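Local structure of putative cell invasion protein with MAC/Perforin domain (Bacteroides thetaiotaomicron VPI-5482, 3KK7) at residues G65-G70 with Q140-E145; R113-K118 with L130-F135. The protein is a putative cell invasion protein of the membrane-attack complex/perforin (MACPF) family, but whether it inserts into membranes or forms pores remains uncertain. All blocks are in the same frame, centred on the assembly; numbering follows the deposited sequence.

Contact 1 of 2, residues G65-G70 with Q140-E145; sequences GTSIIG and QKTIKE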
loop_
_atom_site.group_PDB
_atom_site.type_symbol
_atom_site.label_atom_id
_atom_site.label_comp_id
_atom_site.label_asym_id
_atom_site.label_seq_id
_atom_site.Cartn_x
_atom_site.Cartn_y
_atom_site.Cartn_z
ATOM N N GLY A 65 9.650 -3.117 -7.552
ATOM C CA GLY A 65 9.389 -4.057 -8.648
ATOM C C GLY A 65 10.252 -3.733 -9.837
ATOM O O GLY A 65 11.199 -2.982 -9.745
ATOM N N THR A 66 9.895 -4.301 -10.969
ATOM C CA THR A 66 10.605 -4.060 -12.215
ATOM C C THR A 66 10.318 -2.666 -12.829
ATOM O O THR A 66 11.073 -2.203 -13.679
ATOM C CB THR A 66 10.206 -5.095 -13.235
ATOM O OG1 THR A 66 8.828 -4.870 -13.630
ATOM C CG2 THR A 66 10.425 -6.512 -12.664
ATOM N N SER A 67 9.213 -2.040 -12.408
ATOM C CA SER A 67 8.751 -0.722 -12.878
ATOM C C SER A 67 8.029 -0.805 -14.223
ATOM O O SER A 67 7.644 0.212 -14.778
ATOM C CB SER A 67 9.874 0.325 -12.937
ATOM O OG SER A 67 10.522 0.293 -14.187
ATOM N N ILE A 68 7.836 -2.022 -14.740
ATOM C CA ILE A 68 7.004 -2.232 -15.906
ATOM C C ILE A 68 5.602 -2.471 -15.366
ATOM O O ILE A 68 5.350 -3.419 -14.628
ATOM C CB ILE A 68 7.456 -3.394 -16.754
ATOM C CG1 ILE A 68 8.936 -3.249 -17.133
ATOM C CG2 ILE A 68 6.614 -3.450 -18.017
ATOM C CD1 ILE A 68 9.263 -2.072 -18.044
ATOM N N ILE A 69 4.703 -1.569 -15.744
ATOM C CA ILE A 69 3.326 -1.564 -15.269
ATOM C C ILE A 69 2.596 -2.826 -15.726
ATOM O O ILE A 69 2.504 -3.098 -16.923
ATOM C CB ILE A 69 2.564 -0.347 -15.815
ATOM C CG1 ILE A 69 3.242 0.959 -15.385
ATOM C CG2 ILE A 69 1.100 -0.378 -15.342
ATOM C CD1 ILE A 69 2.902 2.126 -16.294
ATOM N N GLY A 70 2.085 -3.578 -14.763
ATOM C CA GLY A 70 1.317 -4.782 -15.059
ATOM C C GLY A 70 2.127 -6.048 -15.280
ATOM O O GLY A 70 1.560 -7.101 -15.559
ATOM N N GLN A 140 13.553 5.009 -12.439
ATOM C CA GLN A 140 14.905 5.535 -12.542
ATOM C C GLN A 140 15.931 4.505 -12.084
ATOM O O GLN A 140 16.982 4.391 -12.661
ATOM C CB GLN A 140 15.105 6.820 -11.718
ATOM C CG GLN A 140 16.528 7.396 -11.891
ATOM C CD GLN A 140 16.732 8.760 -11.276
ATOM O OE1 GLN A 140 15.902 9.261 -10.527
ATOM N NE2 GLN A 140 17.852 9.367 -11.585
ATOM N N LYS A 141 15.618 3.791 -11.013
ATOM C CA LYS A 141 16.499 2.760 -10.490
ATOM C C LYS A 141 16.749 1.673 -11.559
ATOM O O LYS A 141 17.889 1.272 -11.797
ATOM C CB LYS A 141 15.904 2.197 -9.184
ATOM C CG LYS A 141 16.652 1.011 -8.601
ATOM C CD LYS A 141 16.152 0.654 -7.178
ATOM C CE LYS A 141 16.856 -0.587 -6.614
ATOM N NZ LYS A 141 16.534 -1.848 -7.375
ATOM N N THR A 142 15.683 1.256 -12.234
ATOM C CA THR A 142 15.774 0.296 -13.301
ATOM C C THR A 142 16.582 0.840 -14.462
ATOM O O THR A 142 17.458 0.137 -14.987
ATOM C CB THR A 142 14.361 -0.126 -13.821
ATOM O OG1 THR A 142 13.591 -0.626 -12.731
ATOM C CG2 THR A 142 14.462 -1.200 -14.906
ATOM N N ILE A 143 16.293 2.079 -14.877
ATOM C CA ILE A 143 17.055 2.662 -15.989
ATOM C C ILE A 143 18.538 2.606 -15.633
ATOM O O ILE A 143 19.353 2.139 -16.428
ATOM C CB ILE A 143 16.725 4.134 -16.311
ATOM C CG1 ILE A 143 15.234 4.328 -16.578
ATOM C CG2 ILE A 143 17.522 4.594 -17.529
ATOM C CD1 ILE A 143 14.671 3.438 -17.647
ATOM N N LYS A 144 18.875 3.036 -14.426
ATOM C CA LYS A 144 20.265 3.066 -14.022
ATOM C C LYS A 144 20.904 1.672 -13.983
ATOM O O LYS A 144 22.072 1.541 -14.302
ATOM C CB LYS A 144 20.433 3.778 -12.684
ATOM C CG LYS A 144 20.230 5.277 -12.735
ATOM C CD LYS A 144 20.736 5.910 -11.428
ATOM C CE LYS A 144 20.700 7.407 -11.463
ATOM N NZ LYS A 144 21.306 7.987 -10.223
ATOM N N GLU A 145 20.133 0.642 -13.654
ATOM C CA GLU A 145 20.668 -0.724 -13.595
ATOM C C GLU A 145 20.717 -1.357 -14.960
ATOM O O GLU A 145 21.512 -2.261 -15.181
ATOM C CB GLU A 145 19.831 -1.627 -12.679
ATOM C CG GLU A 145 19.956 -1.314 -11.210
ATOM C CD GLU A 145 18.899 -1.978 -10.342
ATOM O OE1 GLU A 145 18.042 -2.726 -10.851
ATOM O OE2 GLU A 145 18.927 -1.746 -9.116
#

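Contact 2 of 2, residues R113-K118 with L130-F135; sequences RLEKNK and LNLGPF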
loop_
_atom_site.group_PDB
_atom_site.type_symbol
_atom_site.label_atom_id
_atom_site.label_comp_id
_atom_site.label_asym_id
_atom_site.label_seq_id
_atom_site.Cartn_x
_atom_site.Cartn_y
_atom_site.Cartn_z
ATOM N N ARG A 113 8.051 13.625 -16.137
ATOM C CA ARG A 113 7.441 13.442 -17.449
ATOM C C ARG A 113 7.058 11.975 -17.700
ATOM O O ARG A 113 6.255 11.727 -18.576
ATOM C CB ARG A 113 8.367 13.920 -18.563
ATOM C CG ARG A 113 8.816 15.396 -18.460
ATOM C CD ARG A 113 7.822 16.371 -18.971
ATOM N NE ARG A 113 7.326 16.001 -20.290
ATOM C CZ ARG A 113 6.281 16.570 -20.879
ATOM N NH1 ARG A 113 5.634 17.572 -20.275
ATOM N NH2 ARG A 113 5.891 16.154 -22.078
ATOM N N LEU A 114 7.647 11.027 -16.959
ATOM C CA LEU A 114 7.291 9.600 -17.053
ATOM C C LEU A 114 5.769 9.384 -17.024
ATOM O O LEU A 114 5.225 8.519 -17.734
ATOM C CB LEU A 114 7.938 8.807 -15.904
ATOM C CG LEU A 114 7.625 7.312 -15.794
ATOM C CD1 LEU A 114 7.866 6.511 -17.114
ATOM C CD2 LEU A 114 8.444 6.712 -14.637
ATOM N N GLU A 115 5.105 10.206 -16.211
ATOM C CA GLU A 115 3.660 10.151 -16.044
ATOM C C GLU A 115 2.872 11.199 -16.859
ATOM O O GLU A 115 1.707 11.448 -16.598
ATOM C CB GLU A 115 3.329 10.235 -14.546
ATOM C CG GLU A 115 3.464 8.899 -13.861
ATOM C CD GLU A 115 2.430 7.900 -14.363
ATOM O OE1 GLU A 115 1.231 8.025 -13.993
ATOM O OE2 GLU A 115 2.818 7.004 -15.152
ATOM N N LYS A 116 3.482 11.769 -17.880
ATOM C CA LYS A 116 2.788 12.740 -18.728
ATOM C C LYS A 116 1.467 12.204 -19.314
ATOM O O LYS A 116 0.567 12.990 -19.547
ATOM C CB LYS A 116 3.687 13.230 -19.878
ATOM C CG LYS A 116 3.938 12.208 -21.018
ATOM C CD LYS A 116 4.921 12.768 -22.026
ATOM C CE LYS A 116 4.991 11.936 -23.271
ATOM N NZ LYS A 116 5.853 12.588 -24.323
ATOM N N ASN A 117 1.375 10.907 -19.588
ATOM C CA ASN A 117 0.132 10.272 -20.050
ATOM C C ASN A 117 -0.598 9.504 -18.957
ATOM O O ASN A 117 -1.493 8.721 -19.228
ATOM C CB ASN A 117 0.434 9.338 -21.227
ATOM C CG ASN A 117 1.026 10.079 -22.422
ATOM O OD1 ASN A 117 0.859 11.283 -22.560
ATOM N ND2 ASN A 117 1.714 9.348 -23.293
ATOM N N LYS A 118 -0.189 9.730 -17.718
ATOM C CA LYS A 118 -0.801 9.111 -16.563
ATOM C C LYS A 118 -0.907 7.581 -16.681
ATOM O O LYS A 118 -1.853 6.970 -16.186
ATOM C CB LYS A 118 -2.178 9.748 -16.338
ATOM C CG LYS A 118 -2.112 11.200 -15.934
ATOM C CD LYS A 118 -3.475 11.649 -15.400
ATOM C CE LYS A 118 -3.414 13.014 -14.686
ATOM N NZ LYS A 118 -4.793 13.607 -14.642
ATOM N N LEU A 130 -2.761 9.093 -4.537
ATOM C CA LEU A 130 -1.621 8.344 -5.037
ATOM C C LEU A 130 -0.315 9.133 -4.910
ATOM O O LEU A 130 -0.223 10.262 -5.345
ATOM C CB LEU A 130 -1.873 7.914 -6.490
ATOM C CG LEU A 130 -0.776 7.082 -7.112
ATOM C CD1 LEU A 130 -0.527 5.792 -6.303
ATOM C CD2 LEU A 130 -1.131 6.821 -8.543
ATOM N N ASN A 131 0.680 8.515 -4.284
ATOM C CA ASN A 131 2.027 9.032 -4.244
ATOM C C ASN A 131 2.791 8.414 -5.401
ATOM O O ASN A 131 3.035 7.224 -5.406
ATOM C CB ASN A 131 2.719 8.676 -2.927
ATOM C CG ASN A 131 4.125 9.321 -2.807
ATOM O OD1 ASN A 131 4.571 9.973 -3.737
ATOM N ND2 ASN A 131 4.812 9.120 -1.672
ATOM N N LEU A 132 3.179 9.234 -6.367
ATOM C CA LEU A 132 3.930 8.781 -7.521
ATOM C C LEU A 132 5.433 8.623 -7.292
ATOM O O LEU A 132 6.094 7.960 -8.095
ATOM C CB LEU A 132 3.687 9.734 -8.684
ATOM C CG LEU A 132 2.287 9.685 -9.293
ATOM C CD1 LEU A 132 2.070 10.849 -10.238
ATOM C CD2 LEU A 132 2.075 8.299 -10.017
ATOM N N GLY A 133 5.969 9.207 -6.210
ATOM C CA GLY A 133 7.404 9.132 -5.900
ATOM C C GLY A 133 8.016 7.740 -6.043
ATOM O O GLY A 133 8.998 7.541 -6.765
ATOM N N PRO A 134 7.416 6.743 -5.384
ATOM C CA PRO A 134 8.021 5.394 -5.469
ATOM C C PRO A 134 8.017 4.793 -6.873
ATOM O O PRO A 134 9.004 4.156 -7.276
ATOM C CB PRO A 134 7.186 4.567 -4.494
ATOM C CG PRO A 134 6.592 5.627 -3.531
ATOM C CD PRO A 134 6.331 6.815 -4.391
ATOM N N PHE A 135 6.943 5.017 -7.620
ATOM C CA PHE A 135 6.909 4.564 -8.993
ATOM C C PHE A 135 8.040 5.219 -9.785
ATOM O O PHE A 135 8.777 4.545 -10.483
ATOM C CB PHE A 135 5.573 4.872 -9.646
ATOM C CG PHE A 135 5.553 4.564 -11.095
ATOM C CD1 PHE A 135 5.667 3.254 -11.523
ATOM C CD2 PHE A 135 5.455 5.579 -12.037
ATOM C CE1 PHE A 135 5.685 2.945 -12.863
ATOM C CE2 PHE A 135 5.466 5.301 -13.391
ATOM C CZ PHE A 135 5.591 3.987 -13.815
#

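Contact 1 of 2, residues G65-G70 with Q140-E145
Thr142, on helix 133-146, meets an ST turn in the loop that follows strand 58-60, where Ser67 and the carbonyl of Thr66 face it. In the turn, Thr66 OG1 accepts from Ile68 N at 3.2 Å, and the same hydroxyl has Asp71 as a further partner. The setting is the MACPF fold: the helix lies in the insertion between strands 93-108 and 157-173, probably the counterpart of the first membrane-inserting helical cluster of pore-forming relatives. Arg139 NH2, one residue before Gln140 on the helix, hydrogen-bonds Ser67 O. Gln140 turns from the loop to rest on Phe111. Lys141 runs over the exposed surface, and its NZ forms a salt bridge with Glu145 OE2 one turn later (3.0 Å), on the syn side and 22° out of the carboxylate plane. Thr142 is the residue that makes the junction. With chi1 at -56°, Thr142 OG1 sits beside its own backbone N, where it hydrogen-bonds Gly138 O, a turn back in the helix, and lies 3.1 Å from Thr66 O. The methyl Thr142 CG2 also leans on Thr66 O at 3.7 Å. Next, Ile143 drops onto Tyr227 of strand 220-230, the strand that Ile68 also packs against, so helix and loop share one floor. Replacing Ser67 by an alanine removes the hydroxyl and would probably cost Thr66 O its short in-plane donor and open a small gap beside Thr142 OG1. As the model stands, Ser67 OG is 3.5 Å from Thr142 OG1 and donates to Thr66 O over 2.6 Å, in the carbonyl plane and on a lone pair, with a C=O...OG angle of 111°.

Contact 2 of 2, residues R113-K118 with L130-F135
Two side chains extended away from their backbone nitrogens bring Leu114 and Phe135 together: CG is anti to N in both, with chi1 177° in the leucine and 173° in the phenylalanine. The methyl Leu114 CD2 lands on a corner of the ring, 3.5 Å from Phe135 CE2. Glu115 arrives differently. Its CG stays beside its own N and the chain bends at chi2, bringing the carboxylate obliquely to the same ring corner, so that Glu115 OE2 is 3.6 Å from Phe135 CE2 with the two planes 83° apart. An oxygen this close to an aromatic C-H is probably mildly favourable, but its real grip comes from the loop itself: OE2 accepts from Phe120 N and OE1 bonds to Thr121 OG1, which satisfies both oxygens of a buried acid. In the MACPF fold this is where the loop leaving strand 93-108 doubles back on the start of helix 133-146. A type I beta turn closes the loop side, Lys118 N reaching Glu115 O at 2.8 Å, while Arg113 and Lys116 both form salt bridges with Glu240. The ring of Phe135 also stacks with that of Phe120. Next to the glutamate, Leu132 slants across its chain, and the methyl Leu132 CD2 is 4.1 Å from Glu115 CG. Leu132 also touches Thr121. The entry to the helix is tied down by a capping bond in which Asn131 OD1 accepts from Gly133 N at 2.9 Å, the donor standing well above the plane of the side-chain carbonyl.

Overall arrangement
Both contacts use helix 133-146, contact 2 at its start and contact 1 nearer its end, with centres about 13 Å apart. Contact 2 is the buried one: larger, mostly apolar, with an acid satisfied by its own loop. Contact 1 is smaller, only partly buried and polar, a meeting of hydroxyls and a carbonyl beside an exposed salt bridge. Phe135 joins the two, since Phe135 CE1 lies 4.0 Å from Ile69 CG1 and near Ser67 O. The chain between 70 and 140 includes the whole of contact 2, so loop 65-70 and the turn at 113-118 approach the same helix from different points in the sequence.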